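Guanine deaminase (Escherichia coli, PDB 6OHB) catalyses the zinc-dependent hydrolytic deamination of guanine to xanthine and ammonia, a step of purine degradation. Local coordinates at residues K72-G77 against F388-P393; T394-Q399 against D421-Y426. All blocks are in the same frame, centred on the assembly; numbering follows the deposited sequence.

Contact 1 (K72-G77 against F388-P393); sequences KLIVPG and FVVMEP
Four backbone hydrogen bonds join Leu73 and Val75 to Met391 and Val389 as two antiparallel hydrogen-bonded pairs. Leu73 N reaches Met391 O at 2.9 Å and Met391 N returns to Leu73 O at 2.8 Å; Val75 and Val389 bond each other in the same way, N to O in both directions, each at 171° at the hydrogen. Between them sits the non-hydrogen-bonded pair Ile74 and Val390, where Ile74 CA makes a CA-H...O contact of 3.4 Å with Val389 O. In this amidohydrolase the pairing joins strand 388-391 to the start of strand 73-84, which leads from here into the TIM barrel and carries the zinc ligands His82 and His84; strands 14-18 and 425-430 continue the sheet beyond them. Apolar contacts line both faces. On one, Val75 CG2 lies 3.8 Å from Met391 CG, the two side chains crossing at about a right angle. On the other, Ile74 CG2 touches Phe388 CD2 at 3.6 Å; chi1 of 60° places Phe388 CG between its own N and carbonyl carbon, and the ring lies alongside Ile74, while Tyr429 stacks on it. At the strand end, Lys72 CB packs on Val390 CG1 (3.5 Å) and its CD on Glu392 CG (4.0 Å), while Glu392 OE1 forms a salt bridge with Arg438.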
loop_
_atom_site.group_PDB
_atom_site.type_symbol
_atom_site.label_atom_id
_atom_site.label_comp_id
_atom_site.label_asym_id
_atom_site.label_seq_id
_atom_site.Cartn_x
_atom_site.Cartn_y
_atom_site.Cartn_z
ATOM N N LYS A 72 12.563 17.809 -11.453
ATOM C CA LYS A 72 11.276 17.370 -10.936
ATOM C C LYS A 72 10.307 17.146 -12.094
ATOM O O LYS A 72 10.601 17.445 -13.255
ATOM C CB LYS A 72 10.703 18.404 -9.961
ATOM C CG LYS A 72 11.696 18.955 -8.945
ATOM C CD LYS A 72 12.030 17.923 -7.880
ATOM C CE LYS A 72 12.517 18.577 -6.599
ATOM N NZ LYS A 72 13.852 19.220 -6.746
ATOM N N LEU A 73 9.135 16.615 -11.764
ATOM C CA LEU A 73 8.069 16.413 -12.734
ATOM C C LEU A 73 6.825 17.167 -12.284
ATOM O O LEU A 73 6.356 16.981 -11.162
ATOM C CB LEU A 73 7.778 14.922 -12.907
ATOM C CG LEU A 73 7.305 14.471 -14.288
ATOM C CD1 LEU A 73 8.495 14.277 -15.228
ATOM C CD2 LEU A 73 6.510 13.182 -14.147
ATOM N N ILE A 74 6.264 17.986 -13.166
ATOM C CA ILE A 74 5.147 18.860 -12.835
ATOM C C ILE A 74 3.898 18.292 -13.489
ATOM O O ILE A 74 3.860 18.078 -14.713
ATOM C CB ILE A 74 5.407 20.307 -13.280
ATOM C CG1 ILE A 74 6.740 20.795 -12.716
ATOM C CG2 ILE A 74 4.269 21.217 -12.841
ATOM C CD1 ILE A 74 7.067 22.241 -13.094
ATOM N N VAL A 75 2.883 18.049 -12.665
ATOM C CA VAL A 75 1.635 17.426 -13.099
ATOM C C VAL A 75 0.482 18.310 -12.651
ATOM O O VAL A 75 0.630 19.129 -11.731
ATOM C CB VAL A 75 1.491 15.996 -12.527
ATOM C CG1 VAL A 75 2.676 15.155 -12.929
ATOM C CG2 VAL A 75 1.367 16.039 -11.007
ATOM N N PRO A 76 -0.677 18.191 -13.293
ATOM C CA PRO A 76 -1.853 18.904 -12.788
ATOM C C PRO A 76 -2.244 18.369 -11.419
ATOM O O PRO A 76 -1.977 17.214 -11.084
ATOM C CB PRO A 76 -2.932 18.610 -13.838
ATOM C CG PRO A 76 -2.185 18.153 -15.049
ATOM C CD PRO A 76 -0.966 17.462 -14.539
ATOM N N GLY A 77 -2.871 19.231 -10.620
ATOM C CA GLY A 77 -3.273 18.831 -9.281
ATOM C C GLY A 77 -4.195 17.625 -9.314
ATOM O O GLY A 77 -5.025 17.473 -10.214
ATOM N N PHE A 388 -1.471 22.900 -9.628
ATOM C CA PHE A 388 -0.534 21.885 -10.087
ATOM C C PHE A 388 0.405 21.483 -8.959
ATOM O O PHE A 388 0.476 22.129 -7.912
ATOM C CB PHE A 388 0.252 22.348 -11.323
ATOM C CG PHE A 388 1.073 23.597 -11.111
ATOM C CD1 PHE A 388 0.508 24.852 -11.268
ATOM C CD2 PHE A 388 2.425 23.510 -10.803
ATOM C CE1 PHE A 388 1.268 26.001 -11.094
ATOM C CE2 PHE A 388 3.190 24.652 -10.632
ATOM C CZ PHE A 388 2.609 25.900 -10.777
ATOM N N VAL A 389 1.110 20.377 -9.189
ATOM C CA VAL A 389 1.977 19.755 -8.197
ATOM C C VAL A 389 3.343 19.510 -8.825
ATOM O O VAL A 389 3.442 18.930 -9.915
ATOM C CB VAL A 389 1.391 18.430 -7.669
ATOM C CG1 VAL A 389 2.255 17.879 -6.537
ATOM C CG2 VAL A 389 -0.047 18.625 -7.217
ATOM N N VAL A 390 4.389 19.959 -8.143
ATOM C CA VAL A 390 5.757 19.588 -8.478
ATOM C C VAL A 390 6.096 18.336 -7.676
ATOM O O VAL A 390 6.084 18.367 -6.437
ATOM C CB VAL A 390 6.734 20.730 -8.166
ATOM C CG1 VAL A 390 8.124 20.385 -8.659
ATOM C CG2 VAL A 390 6.233 22.036 -8.783
ATOM N N MET A 391 6.434 17.258 -8.393
ATOM C CA MET A 391 6.672 15.920 -7.882
ATOM C C MET A 391 8.150 15.584 -7.963
ATOM O O MET A 391 8.836 15.960 -8.922
ATOM C CB MET A 391 5.929 14.859 -8.705
ATOM C CG MET A 391 4.466 15.108 -8.960
ATOM S SD MET A 391 3.448 14.338 -7.707
ATOM C CE MET A 391 3.976 12.633 -7.868
ATOM N N GLU A 392 8.630 14.851 -6.961
ATOM C CA GLU A 392 9.998 14.352 -6.941
ATOM C C GLU A 392 9.909 12.847 -7.133
ATOM O O GLU A 392 9.726 12.102 -6.165
ATOM C CB GLU A 392 10.693 14.702 -5.623
ATOM C CG GLU A 392 12.213 14.572 -5.666
ATOM C CD GLU A 392 12.857 14.890 -4.334
ATOM O OE1 GLU A 392 12.157 15.441 -3.457
ATOM O OE2 GLU A 392 14.058 14.580 -4.160
ATOM N N PRO A 393 10.017 12.342 -8.363
ATOM C CA PRO A 393 9.875 10.895 -8.578
ATOM C C PRO A 393 11.052 10.081 -8.068
ATOM O O PRO A 393 10.956 8.850 -8.031
ATOM C CB PRO A 393 9.744 10.782 -10.102
ATOM C CG PRO A 393 10.454 11.978 -10.622
ATOM C CD PRO A 393 10.251 13.074 -9.621
#

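Contact 2 (T394-Q399 against D421-Y426); sequences TATPLQ and DDRSIY
Thr396 lays its methyl group over one face of the Arg423 guanidinium, CG2 standing 3.8 Å from NH1 and displaced toward the rim, with the two side chains crossing at about a right angle. Thr396 is the N-cap of helix 397-404, and Arg423 belongs to the short 3-10 turn 422-424 that leads into strand 425-430, so the contact sets a helix start against a tight turn at the subunit interface. The guanidinium is held from its edge by Asp421, side-on: NE bonds OD1 at 3.1 Å and NH2 bonds OD2 at 2.9 Å, both oxygens lying close to the guanidinium plane. OD1 also takes the backbone N of Arg423 with its anti lone pair, closing an Asx turn. NH1 forms a salt bridge to Asp422 of the second subunit. A leucine in place of Arg423 would probably leave the Asp421 carboxylate without its side-on partner, cost Asp422 of the second subunit one of its two arginines, Arg132 being the other, and take away the flat group beneath Thr396 CG2. Ala395 approaches the turn backbone instead, its CB 3.5 Å from Arg423 O. With chi1 at 73°, Thr396 OG1 lies between its own N and carbonyl carbon and accepts the capping bond from Gln399 N (3.2 Å). The Gln399 side chain, extended beyond CG, points its amide at the turn: NE2 donates to Ser424 OG over 3.2 Å, nearly straight at 169°, with the hydroxyl oxygen only 6° out of the amide plane.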
loop_
_atom_site.group_PDB
_atom_site.type_symbol
_atom_site.label_atom_id
_atom_site.label_comp_id
_atom_site.label_asym_id
_atom_site.label_seq_id
_atom_site.Cartn_x
_atom_site.Cartn_y
_atom_site.Cartn_z
ATOM N N THR A 394 12.156 10.726 -7.704
ATOM C CA THR A 394 13.356 10.081 -7.184
ATOM C C THR A 394 13.519 10.349 -5.689
ATOM O O THR A 394 14.638 10.457 -5.181
ATOM C CB THR A 394 14.591 10.545 -7.953
ATOM O OG1 THR A 394 14.661 11.974 -7.929
ATOM C CG2 THR A 394 14.537 10.067 -9.407
ATOM N N ALA A 395 12.405 10.453 -4.962
ATOM C CA ALA A 395 12.454 11.009 -3.613
ATOM C C ALA A 395 13.078 10.070 -2.584
ATOM O O ALA A 395 13.500 10.539 -1.523
ATOM C CB ALA A 395 11.039 11.389 -3.166
ATOM N N THR A 396 13.196 8.781 -2.878
ATOM C CA THR A 396 13.825 7.825 -1.979
ATOM C C THR A 396 14.842 7.022 -2.773
ATOM O O THR A 396 14.724 6.915 -3.996
ATOM C CB THR A 396 12.810 6.860 -1.340
ATOM O OG1 THR A 396 12.356 5.926 -2.327
ATOM C CG2 THR A 396 11.619 7.608 -0.761
ATOM N N PRO A 397 15.881 6.497 -2.114
ATOM C CA PRO A 397 16.908 5.737 -2.855
ATOM C C PRO A 397 16.335 4.637 -3.739
ATOM O O PRO A 397 16.787 4.466 -4.877
ATOM C CB PRO A 397 17.791 5.175 -1.731
ATOM C CG PRO A 397 17.661 6.190 -0.634
ATOM C CD PRO A 397 16.236 6.673 -0.692
ATOM N N LEU A 398 15.346 3.885 -3.246
ATOM C CA LEU A 398 14.731 2.845 -4.068
ATOM C C LEU A 398 13.999 3.447 -5.260
ATOM O O LEU A 398 14.052 2.899 -6.370
ATOM C CB LEU A 398 13.777 2.002 -3.226
ATOM C CG LEU A 398 13.089 0.824 -3.923
ATOM C CD1 LEU A 398 14.110 -0.213 -4.356
ATOM C CD2 LEU A 398 12.054 0.198 -3.001
ATOM N N GLN A 399 13.294 4.561 -5.045
ATOM C CA GLN A 399 12.642 5.242 -6.158
ATOM C C GLN A 399 13.666 5.707 -7.174
ATOM O O GLN A 399 13.456 5.570 -8.381
ATOM C CB GLN A 399 11.823 6.433 -5.663
ATOM C CG GLN A 399 10.349 6.151 -5.490
ATOM C CD GLN A 399 9.605 7.331 -4.887
ATOM O OE1 GLN A 399 9.769 7.643 -3.707
ATOM N NE2 GLN A 399 8.786 7.999 -5.701
ATOM N N ASP A 421 4.646 8.247 -2.327
ATOM C CA ASP A 421 3.817 8.666 -1.206
ATOM C C ASP A 421 3.954 10.181 -1.093
ATOM O O ASP A 421 4.365 10.860 -2.040
ATOM C CB ASP A 421 4.212 7.900 0.073
ATOM C CG ASP A 421 5.710 7.953 0.362
ATOM O OD1 ASP A 421 6.293 9.060 0.367
ATOM O OD2 ASP A 421 6.310 6.882 0.597
ATOM N N ASP A 422 3.628 10.729 0.080
ATOM C CA ASP A 422 3.693 12.176 0.266
ATOM C C ASP A 422 5.104 12.731 0.074
ATOM O O ASP A 422 5.251 13.921 -0.227
ATOM C CB ASP A 422 3.129 12.568 1.636
ATOM C CG ASP A 422 3.696 11.738 2.771
ATOM O OD1 ASP A 422 3.454 10.511 2.799
ATOM O OD2 ASP A 422 4.365 12.321 3.648
ATOM N N ARG A 423 6.144 11.911 0.256
ATOM C CA ARG A 423 7.503 12.375 -0.009
ATOM C C ARG A 423 7.719 12.729 -1.482
ATOM O O ARG A 423 8.653 13.477 -1.798
ATOM C CB ARG A 423 8.516 11.309 0.409
ATOM C CG ARG A 423 8.777 11.239 1.905
ATOM C CD ARG A 423 9.630 10.025 2.254
ATOM N NE ARG A 423 8.914 8.762 2.079
ATOM C CZ ARG A 423 9.414 7.569 2.399
ATOM N NH1 ARG A 423 10.634 7.472 2.909
ATOM N NH2 ARG A 423 8.692 6.473 2.210
ATOM N N SER A 424 6.898 12.185 -2.389
ATOM C CA SER A 424 6.975 12.545 -3.802
ATOM C C SER A 424 6.455 13.948 -4.078
ATOM O O SER A 424 6.748 14.501 -5.142
ATOM C CB SER A 424 6.180 11.554 -4.656
ATOM O OG SER A 424 6.814 10.292 -4.725
ATOM N N ILE A 425 5.713 14.540 -3.146
ATOM C CA ILE A 425 5.101 15.848 -3.343
ATOM C C ILE A 425 6.089 16.901 -2.856
ATOM O O ILE A 425 6.298 17.061 -1.651
ATOM C CB ILE A 425 3.763 15.960 -2.605
ATOM C CG1 ILE A 425 2.844 14.784 -2.952
ATOM C CG2 ILE A 425 3.084 17.271 -2.922
ATOM C CD1 ILE A 425 2.489 14.689 -4.379
ATOM N N TYR A 426 6.686 17.633 -3.798
ATOM C CA TYR A 426 7.700 18.639 -3.489
ATOM C C TYR A 426 7.089 20.027 -3.332
ATOM O O TYR A 426 7.446 20.766 -2.404
ATOM C CB TYR A 426 8.771 18.637 -4.589
ATOM C CG TYR A 426 9.956 19.560 -4.377
ATOM C CD1 TYR A 426 10.908 19.302 -3.389
ATOM C CD2 TYR A 426 10.143 20.674 -5.194
ATOM C CE1 TYR A 426 12.005 20.144 -3.206
ATOM C CE2 TYR A 426 11.238 21.521 -5.023
ATOM C CZ TYR A 426 12.162 21.254 -4.029
ATOM O OH TYR A 426 13.243 22.096 -3.860
#

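The centres of the two contacts lie about 11 Å apart, and both reach the same sheet, strand 388-391 of contact 1 neighbouring strand 425-430 of contact 2. Contact 1 is buried and relies on paired backbones and apolar side chains; contact 2 is only partly buried, smaller and mixed, with one side-chain hydrogen bond across it, methyl groups on polar atoms, and Arg423 reaching on to the second subunit. The chain passes directly from Pro393 to Thr394, so one strand leads into the helix start of the other contact. The two also touch directly: Glu392 N probably bonds Ser424 O, Val390 O probably accepts from Tyr426 N, and Lys72 forms a cation-pi interaction with the Tyr426 ring.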